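Local coordinates for VgrG protein (Vibrio cholerae O1 biovar el tor, PDB 4GQK) that carries an actin cross-linking toxin domain that binds adenine nucleotide and probably joins actin molecules covalently to one another, at residues S23-E28 / Q173-G178; A229-I234 / A297-I302; E28-G33 / T86-L91. All coordinates share one frame; numbering follows the deposited sequence.

Contact 1 (S23-E28 / Q173-G178); sequences SSIGIE and QQATVG. With ADP (adenosine-5'-diphosphate), chain B.
Ile-25 and Val-177 meet methyl to methyl across an antiparallel strand pair, Ile-25 CD1 lying 3.7 Å from Val-177 CG2. Because CG1 of Ile-25 is turned opposite its own amide nitrogen (chi1 -169°), the CD1 branch slants over the valine, and Ala-175 adds its small CB to the same apolar face. The other face meets ADP. There Ser-24 OG donates a hydrogen bond to ADP N1 at 2.7 Å, while Thr-176 sets CG2 3.8 Å from ADP N3. The missing side chains of Gly-26 and Gly-178 on this face leave room for the ribose O2' and for Ser-24 OG respectively. Farther along, Glu-28 crosses Gln-174 at a slant, its OE1 3.6 Å from Gln-174 CB. A water donates to Glu-28 OE1 at 2.7 Å and is also hydrogen-bonded to Thr-176 OG1 and ADP O3', so it joins both strands to the ribose. Six backbone hydrogen bonds hold the pair in register, the shortest being Thr-176 N to Gly-26 O at 2.7 Å. The result is an antiparallel strand pair whose Ser-24, Thr-176 and Glu-28 face lines the ADP pocket of the actin cross-linking domain.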
# COMPACT_ATOMS: atom_id res chain seq x y z
N SER A 23 5.90 14.90 -4.74
CA SER A 23 4.92 13.91 -4.31
C SER A 23 4.58 12.90 -5.41
O SER A 23 4.45 13.25 -6.58
CB SER A 23 3.66 14.58 -3.78
OG SER A 23 3.04 15.34 -4.79
N SER A 24 4.46 11.64 -5.02
CA SER A 24 4.18 10.56 -5.95
C SER A 24 2.86 9.85 -5.68
O SER A 24 2.29 10.01 -4.61
CB SER A 24 5.36 9.58 -5.94
OG SER A 24 5.71 9.24 -4.61
N ILE A 25 2.36 9.10 -6.68
CA ILE A 25 1.13 8.33 -6.57
C ILE A 25 1.21 6.95 -7.23
O ILE A 25 1.74 6.80 -8.33
CB ILE A 25 -0.15 9.12 -7.00
CG1 ILE A 25 -1.46 8.39 -6.62
CG2 ILE A 25 -0.12 9.54 -8.48
CD1 ILE A 25 -2.51 9.25 -6.05
N GLY A 26 0.68 5.96 -6.53
CA GLY A 26 0.55 4.59 -7.00
C GLY A 26 -0.89 4.17 -6.83
O GLY A 26 -1.57 4.68 -5.94
N ILE A 27 -1.37 3.29 -7.68
CA ILE A 27 -2.75 2.78 -7.63
C ILE A 27 -2.77 1.26 -7.66
O ILE A 27 -1.91 0.65 -8.28
CB ILE A 27 -3.70 3.41 -8.69
CG1 ILE A 27 -3.28 3.07 -10.14
CG2 ILE A 27 -3.82 4.94 -8.49
CD1 ILE A 27 -4.39 3.19 -11.22
N GLU A 28 -3.76 0.68 -6.98
CA GLU A 28 -4.02 -0.74 -6.85
C GLU A 28 -5.43 -0.95 -7.33
O GLU A 28 -6.33 -0.15 -7.03
CB GLU A 28 -3.85 -1.21 -5.40
CG GLU A 28 -2.42 -1.23 -4.89
CD GLU A 28 -2.29 -1.56 -3.41
OE1 GLU A 28 -2.69 -0.72 -2.56
OE2 GLU A 28 -1.78 -2.66 -3.09
N GLN A 173 -10.48 -0.71 -5.32
CA GLN A 173 -9.51 0.31 -5.56
C GLN A 173 -8.84 0.94 -4.35
O GLN A 173 -9.43 1.18 -3.35
CB GLN A 173 -10.08 1.35 -6.52
CG GLN A 173 -10.55 0.73 -7.80
CD GLN A 173 -10.92 1.68 -8.92
OE1 GLN A 173 -11.61 2.64 -8.74
NE2 GLN A 173 -10.44 1.39 -10.07
N GLN A 174 -7.56 1.17 -4.51
CA GLN A 174 -6.70 1.86 -3.55
C GLN A 174 -5.78 2.80 -4.29
O GLN A 174 -5.51 2.63 -5.48
CB GLN A 174 -5.88 0.89 -2.68
CG GLN A 174 -6.62 0.52 -1.41
CD GLN A 174 -6.57 -0.95 -1.20
OE1 GLN A 174 -5.67 -1.47 -0.54
NE2 GLN A 174 -7.55 -1.65 -1.75
N ALA A 175 -5.26 3.77 -3.55
CA ALA A 175 -4.30 4.73 -4.00
C ALA A 175 -3.25 4.86 -2.89
O ALA A 175 -3.61 4.75 -1.71
CB ALA A 175 -4.98 6.07 -4.25
N THR A 176 -1.96 5.03 -3.27
CA THR A 176 -0.84 5.20 -2.34
C THR A 176 -0.11 6.47 -2.72
O THR A 176 0.31 6.62 -3.87
CB THR A 176 0.06 3.94 -2.29
OG1 THR A 176 -0.72 2.81 -1.88
CG2 THR A 176 1.26 4.11 -1.36
N VAL A 177 0.04 7.39 -1.75
CA VAL A 177 0.68 8.69 -1.95
C VAL A 177 1.96 8.77 -1.12
O VAL A 177 1.94 8.50 0.07
CB VAL A 177 -0.30 9.86 -1.61
CG1 VAL A 177 0.38 11.24 -1.64
CG2 VAL A 177 -1.53 9.84 -2.50
N GLY A 178 3.05 9.17 -1.78
CA GLY A 178 4.35 9.40 -1.18
C GLY A 178 4.64 10.89 -1.14
O GLY A 178 4.38 11.60 -2.11
PB ADP B . 1.30 -4.69 -0.62
O1B ADP B . 2.70 -5.21 -0.35
O2B ADP B . 0.53 -5.83 -1.34
O3B ADP B . 0.63 -4.39 0.73
PA ADP B . 2.55 -2.81 -2.41
O1A ADP B . 3.84 -3.02 -1.72
O2A ADP B . 2.61 -3.58 -3.75
O3A ADP B . 1.33 -3.36 -1.52
O5' ADP B . 2.35 -1.25 -2.60
C5' ADP B . 1.25 -0.92 -3.45
C4' ADP B . 1.32 0.49 -3.96
O4' ADP B . 2.52 1.17 -3.53
C3' ADP B . 1.26 0.66 -5.48
O3' ADP B . 0.13 1.46 -5.79
C2' ADP B . 2.59 1.33 -5.81
O2' ADP B . 2.54 2.17 -6.95
C1' ADP B . 2.80 2.10 -4.53
N9 ADP B . 4.08 2.78 -4.33
C8 ADP B . 5.32 2.22 -4.32
N7 ADP B . 6.29 3.10 -4.34
C5 ADP B . 5.63 4.33 -4.34
C6 ADP B . 6.10 5.66 -4.30
N6 ADP B . 7.41 6.00 -4.33
N1 ADP B . 5.17 6.65 -4.30
C2 ADP B . 3.87 6.32 -4.35
N3 ADP B . 3.33 5.10 -4.37
C4 ADP B . 4.27 4.13 -4.35
O HOH W 1 -2.11 1.56 -3.79

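Contact 2 (A229-I234 / A297-I302); sequences AYLTSI and AVMKHI
Ile-302 pushes its side chain against Leu-231 and Thr-232, and this trio is the dense part of the contact. The CD1 end of Ile-302 reaches Leu-231 CB at 3.7 Å, the two side chains crossing at about a right angle. Its CG1 rests 3.4 Å from Thr-232 OG1, the two side chains sliding past each other in opposite directions. That hydroxyl can lie against hydrocarbon because it is hydrogen-bonded to Phe-228 O one turn earlier; OG1 beside the backbone nitrogen (chi1 -56°) points back along the helix. Leu-231 then spreads CD1 to Met-299 SD at 3.7 Å, where bends at chi2 and chi3 fold the flexible methionine inward.

This is apolar helix-to-helix packing in the alpha-helical part of the chain, far from the nucleotide: the middle of helix 221-245 lies against the C-terminal part of helix 292-300 and against Ile-302, which follows it at the start of helix 302-307. Tyr-235, a turn farther on, is touched by both Met-299 and Ile-302.

Toward Val-298 the fit is slacker, with its CG1 at 4.5 Å from Leu-231 CD1, and Met-299 is partly open to solvent. Lys-300, which makes no contact with 229-234, is exposed, which suits its charge. The side chain of His-301 takes no part in the contact with 229-234 either; it packs on Phe-228, and its ND1 donates to Ala-297 O at 2.7 Å, nearly straight at 176° and with the acceptor in the ring plane.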
# COMPACT_ATOMS: atom_id res chain seq x y z
N ALA A 229 4.46 15.44 16.23
CA ALA A 229 3.03 15.32 15.97
C ALA A 229 2.72 14.11 15.12
O ALA A 229 1.76 13.41 15.42
CB ALA A 229 2.51 16.57 15.31
N TYR A 230 3.55 13.83 14.09
CA TYR A 230 3.42 12.68 13.20
C TYR A 230 3.61 11.36 13.98
O TYR A 230 2.71 10.52 13.97
CB TYR A 230 4.42 12.78 12.02
CG TYR A 230 4.36 11.59 11.09
CD1 TYR A 230 3.33 11.45 10.17
CD2 TYR A 230 5.32 10.58 11.15
CE1 TYR A 230 3.27 10.36 9.30
CE2 TYR A 230 5.28 9.49 10.30
CZ TYR A 230 4.26 9.39 9.36
OH TYR A 230 4.19 8.29 8.53
N LEU A 231 4.76 11.19 14.66
CA LEU A 231 5.07 10.00 15.45
C LEU A 231 4.10 9.81 16.61
O LEU A 231 3.57 8.71 16.77
CB LEU A 231 6.52 10.05 15.97
CG LEU A 231 7.64 9.79 14.96
CD1 LEU A 231 9.00 9.92 15.63
CD2 LEU A 231 7.50 8.41 14.33
N THR A 232 3.83 10.87 17.40
CA THR A 232 2.88 10.78 18.51
C THR A 232 1.51 10.31 18.04
O THR A 232 0.92 9.42 18.66
CB THR A 232 2.84 12.08 19.33
OG1 THR A 232 4.16 12.38 19.77
CG2 THR A 232 1.95 11.96 20.56
N SER A 233 1.02 10.90 16.93
CA SER A 233 -0.27 10.54 16.34
C SER A 233 -0.33 9.05 15.97
O SER A 233 -1.30 8.38 16.33
CB SER A 233 -0.57 11.42 15.13
OG SER A 233 -0.73 12.76 15.56
N ILE A 234 0.74 8.51 15.36
CA ILE A 234 0.85 7.10 14.96
C ILE A 234 0.87 6.19 16.18
O ILE A 234 0.09 5.23 16.22
CB ILE A 234 2.04 6.84 13.99
CG1 ILE A 234 1.76 7.49 12.63
CG2 ILE A 234 2.37 5.32 13.88
CD1 ILE A 234 2.80 7.23 11.56
N ALA A 297 15.33 14.80 21.64
CA ALA A 297 14.33 15.74 22.18
C ALA A 297 12.91 15.36 21.78
O ALA A 297 12.01 15.43 22.62
CB ALA A 297 14.65 17.15 21.72
N VAL A 298 12.70 14.95 20.51
CA VAL A 298 11.39 14.52 20.01
C VAL A 298 11.01 13.21 20.68
O VAL A 298 9.91 13.13 21.22
CB VAL A 298 11.36 14.40 18.45
CG1 VAL A 298 10.14 13.60 17.95
CG2 VAL A 298 11.38 15.77 17.80
N MET A 299 11.93 12.21 20.68
CA MET A 299 11.71 10.88 21.25
C MET A 299 11.42 10.87 22.75
O MET A 299 10.51 10.16 23.19
CB MET A 299 12.84 9.90 20.89
CG MET A 299 12.94 9.57 19.39
SD MET A 299 11.38 9.41 18.47
CE MET A 299 10.74 7.97 19.17
N LYS A 300 12.16 11.69 23.52
CA LYS A 300 12.01 11.81 24.97
C LYS A 300 10.63 12.33 25.39
O LYS A 300 10.14 11.93 26.44
CB LYS A 300 13.16 12.64 25.59
CG LYS A 300 14.13 11.78 26.42
CD LYS A 300 15.60 12.04 26.06
CE LYS A 300 16.55 11.14 26.82
NZ LYS A 300 17.93 11.69 26.84
N HIS A 301 10.00 13.17 24.55
CA HIS A 301 8.67 13.75 24.81
C HIS A 301 7.49 12.86 24.39
O HIS A 301 6.35 13.18 24.72
CB HIS A 301 8.55 15.15 24.19
CG HIS A 301 9.30 16.19 24.96
ND1 HIS A 301 10.61 16.50 24.67
CD2 HIS A 301 8.92 16.90 26.04
CE1 HIS A 301 10.98 17.40 25.56
NE2 HIS A 301 9.99 17.68 26.40
N ILE A 302 7.74 11.77 23.64
CA ILE A 302 6.65 10.89 23.19
C ILE A 302 6.05 10.02 24.29
O ILE A 302 4.83 10.00 24.41
CB ILE A 302 6.97 10.12 21.88
CG1 ILE A 302 7.20 11.12 20.72
CG2 ILE A 302 5.84 9.14 21.54
CD1 ILE A 302 7.82 10.47 19.45

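Contact 3 (E28-G33 / T86-L91); sequences ENELAG and THTVEL. With ADP (adenosine-5'-diphosphate), chain B.
At the phosphate side of the ADP pocket, the side chains of Glu-28 and Glu-90 cross at a slant from neighbouring antiparallel strands, 28-32 and 86-91. Glu-90 OE2 comes to 3.5 Å from Glu-28 CB, and the two carboxylates lie with their planes 28° apart, Glu-28 OE2 to Glu-90 OE2 being 3.9 Å. Glu-90 gets there by an extended chain whose CG is opposite its amide nitrogen (chi1 -177°). On the same side, Thr-88 OG1 donates to Glu-30 OE1 at 2.8 Å, meeting the lone pair of OE1 that points away from the other carboxylate oxygen, and the same hydroxyl is hydrogen-bonded to Met-64 N. On the opposite face, which also carries Asn-29, the contact is largely apolar: Leu-31 lies alongside Val-89, CD1 to CG1 3.8 Å, and crosses Leu-91 at about a right angle. Branched aliphatic chains suit this face because helix 101-124 covers it, through Met-111, Leu-114 and Phe-118. Asn-29 and Leu-91 exchange backbone bonds in both directions, and Leu-31 N adds one to Val-89 O at 2.8 Å. Past that point a water takes over, accepting from Val-89 N and donating to Leu-31 O. Glu-28 next to ADP, then Glu-90, Asp-63 and Glu-30 farther out, form a row of acidic groups leading away from the nucleotide; such a gathering is consistent with a site favouring positively charged partners.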
# COMPACT_ATOMS: atom_id res chain seq x y z
N GLU A 28 -3.76 0.68 -6.98
CA GLU A 28 -4.02 -0.74 -6.85
C GLU A 28 -5.43 -0.95 -7.33
O GLU A 28 -6.33 -0.15 -7.03
CB GLU A 28 -3.85 -1.21 -5.40
CG GLU A 28 -2.42 -1.23 -4.89
CD GLU A 28 -2.29 -1.56 -3.41
OE1 GLU A 28 -2.69 -0.72 -2.56
OE2 GLU A 28 -1.78 -2.66 -3.09
N ASN A 29 -5.64 -2.01 -8.11
CA ASN A 29 -6.94 -2.26 -8.73
C ASN A 29 -7.28 -3.76 -8.85
O ASN A 29 -6.79 -4.45 -9.75
CB ASN A 29 -6.94 -1.57 -10.09
CG ASN A 29 -8.24 -1.57 -10.83
OD1 ASN A 29 -8.25 -1.62 -12.06
ND2 ASN A 29 -9.35 -1.49 -10.13
N GLU A 30 -8.09 -4.25 -7.92
CA GLU A 30 -8.52 -5.65 -7.88
C GLU A 30 -9.64 -5.91 -8.89
O GLU A 30 -10.65 -5.22 -8.89
CB GLU A 30 -8.92 -6.06 -6.46
CG GLU A 30 -8.88 -7.56 -6.23
CD GLU A 30 -9.47 -8.04 -4.92
OE1 GLU A 30 -9.47 -9.27 -4.69
OE2 GLU A 30 -9.92 -7.19 -4.11
N LEU A 31 -9.43 -6.89 -9.78
CA LEU A 31 -10.38 -7.19 -10.85
C LEU A 31 -11.49 -8.12 -10.43
O LEU A 31 -11.35 -8.92 -9.51
CB LEU A 31 -9.67 -7.74 -12.10
CG LEU A 31 -8.51 -6.93 -12.68
CD1 LEU A 31 -7.85 -7.68 -13.83
CD2 LEU A 31 -8.96 -5.55 -13.15
N ALA A 32 -12.62 -8.01 -11.13
CA ALA A 32 -13.77 -8.89 -10.95
C ALA A 32 -14.05 -9.55 -12.28
O ALA A 32 -13.94 -8.90 -13.33
CB ALA A 32 -14.99 -8.10 -10.48
N GLY A 33 -14.43 -10.82 -12.21
CA GLY A 33 -14.80 -11.62 -13.38
C GLY A 33 -13.86 -12.74 -13.74
O GLY A 33 -14.16 -13.52 -14.63
N THR A 86 -5.72 -20.86 -6.60
CA THR A 86 -6.52 -19.87 -7.33
C THR A 86 -6.52 -18.55 -6.53
O THR A 86 -6.67 -18.57 -5.31
CB THR A 86 -7.92 -20.46 -7.55
OG1 THR A 86 -7.82 -21.57 -8.44
CG2 THR A 86 -8.90 -19.47 -8.11
N HIS A 87 -6.32 -17.41 -7.23
CA HIS A 87 -6.29 -16.08 -6.60
C HIS A 87 -7.00 -15.08 -7.50
O HIS A 87 -7.04 -15.25 -8.72
CB HIS A 87 -4.84 -15.60 -6.40
CG HIS A 87 -4.00 -16.45 -5.50
ND1 HIS A 87 -3.78 -16.12 -4.17
CD2 HIS A 87 -3.27 -17.56 -5.79
CE1 HIS A 87 -2.99 -17.06 -3.69
NE2 HIS A 87 -2.66 -17.95 -4.62
N THR A 88 -7.49 -13.98 -6.90
CA THR A 88 -8.05 -12.86 -7.66
C THR A 88 -6.83 -12.11 -8.23
O THR A 88 -5.70 -12.27 -7.72
CB THR A 88 -8.88 -11.92 -6.76
OG1 THR A 88 -8.11 -11.51 -5.64
CG2 THR A 88 -10.22 -12.52 -6.32
N VAL A 89 -7.07 -11.30 -9.28
CA VAL A 89 -6.03 -10.51 -9.92
C VAL A 89 -6.14 -9.08 -9.44
O VAL A 89 -7.24 -8.54 -9.27
CB VAL A 89 -6.06 -10.65 -11.48
CG1 VAL A 89 -5.12 -9.65 -12.16
CG2 VAL A 89 -5.70 -12.07 -11.89
N GLU A 90 -4.97 -8.49 -9.17
CA GLU A 90 -4.86 -7.10 -8.78
C GLU A 90 -3.82 -6.43 -9.65
O GLU A 90 -2.71 -6.92 -9.80
CB GLU A 90 -4.53 -6.95 -7.30
CG GLU A 90 -4.47 -5.50 -6.84
CD GLU A 90 -4.11 -5.32 -5.38
OE1 GLU A 90 -3.17 -5.99 -4.92
OE2 GLU A 90 -4.79 -4.51 -4.70
N LEU A 91 -4.21 -5.31 -10.25
CA LEU A 91 -3.33 -4.51 -11.09
C LEU A 91 -2.74 -3.40 -10.23
O LEU A 91 -3.48 -2.63 -9.61
CB LEU A 91 -4.06 -3.96 -12.32
CG LEU A 91 -4.87 -4.97 -13.16
CD1 LEU A 91 -5.40 -4.30 -14.43
CD2 LEU A 91 -4.04 -6.23 -13.52
PB ADP B . 1.30 -4.69 -0.62
O1B ADP B . 2.70 -5.21 -0.35
O2B ADP B . 0.53 -5.83 -1.34
O3B ADP B . 0.63 -4.39 0.73
PA ADP B . 2.55 -2.81 -2.41
O1A ADP B . 3.84 -3.02 -1.72
O2A ADP B . 2.61 -3.58 -3.75
O3A ADP B . 1.33 -3.36 -1.52
O5' ADP B . 2.35 -1.25 -2.60
C5' ADP B . 1.25 -0.92 -3.45
C4' ADP B . 1.32 0.49 -3.96
O4' ADP B . 2.52 1.17 -3.53
C3' ADP B . 1.26 0.66 -5.48
O3' ADP B . 0.13 1.46 -5.79
C2' ADP B . 2.59 1.33 -5.81
O2' ADP B . 2.54 2.17 -6.95
C1' ADP B . 2.80 2.10 -4.53
N9 ADP B . 4.08 2.78 -4.33
C8 ADP B . 5.32 2.22 -4.32
N7 ADP B . 6.29 3.10 -4.34
C5 ADP B . 5.63 4.33 -4.34
C6 ADP B . 6.10 5.66 -4.30
N6 ADP B . 7.41 6.00 -4.33
N1 ADP B . 5.17 6.65 -4.30
C2 ADP B . 3.87 6.32 -4.35
N3 ADP B . 3.33 5.10 -4.37
C4 ADP B . 4.27 4.13 -4.35
O HOH W 2 -9.56 -11.19 -10.35

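In the fold
Of the strands in these contacts, 24-32 comes first, and it serves two of them. The chain returns at 86-91 to close contact 3, then runs through helix 101-124 and further strands before 173-178 closes contact 1, so the loop of contact 3 lies wholly within that of contact 1. Strand 24-32 thus stands between strands 85-97 and 167-180. Glu-28, the residue they share, lies next to ADP; the centres of the two contacts are about 17 Å apart. Contact 2 follows in series, closing a separate loop. It joins helix 221-245 to the end of helix 292-300 within the helical part, its centre about 26 Å from that of contact 1 and about 38 Å from that of contact 3.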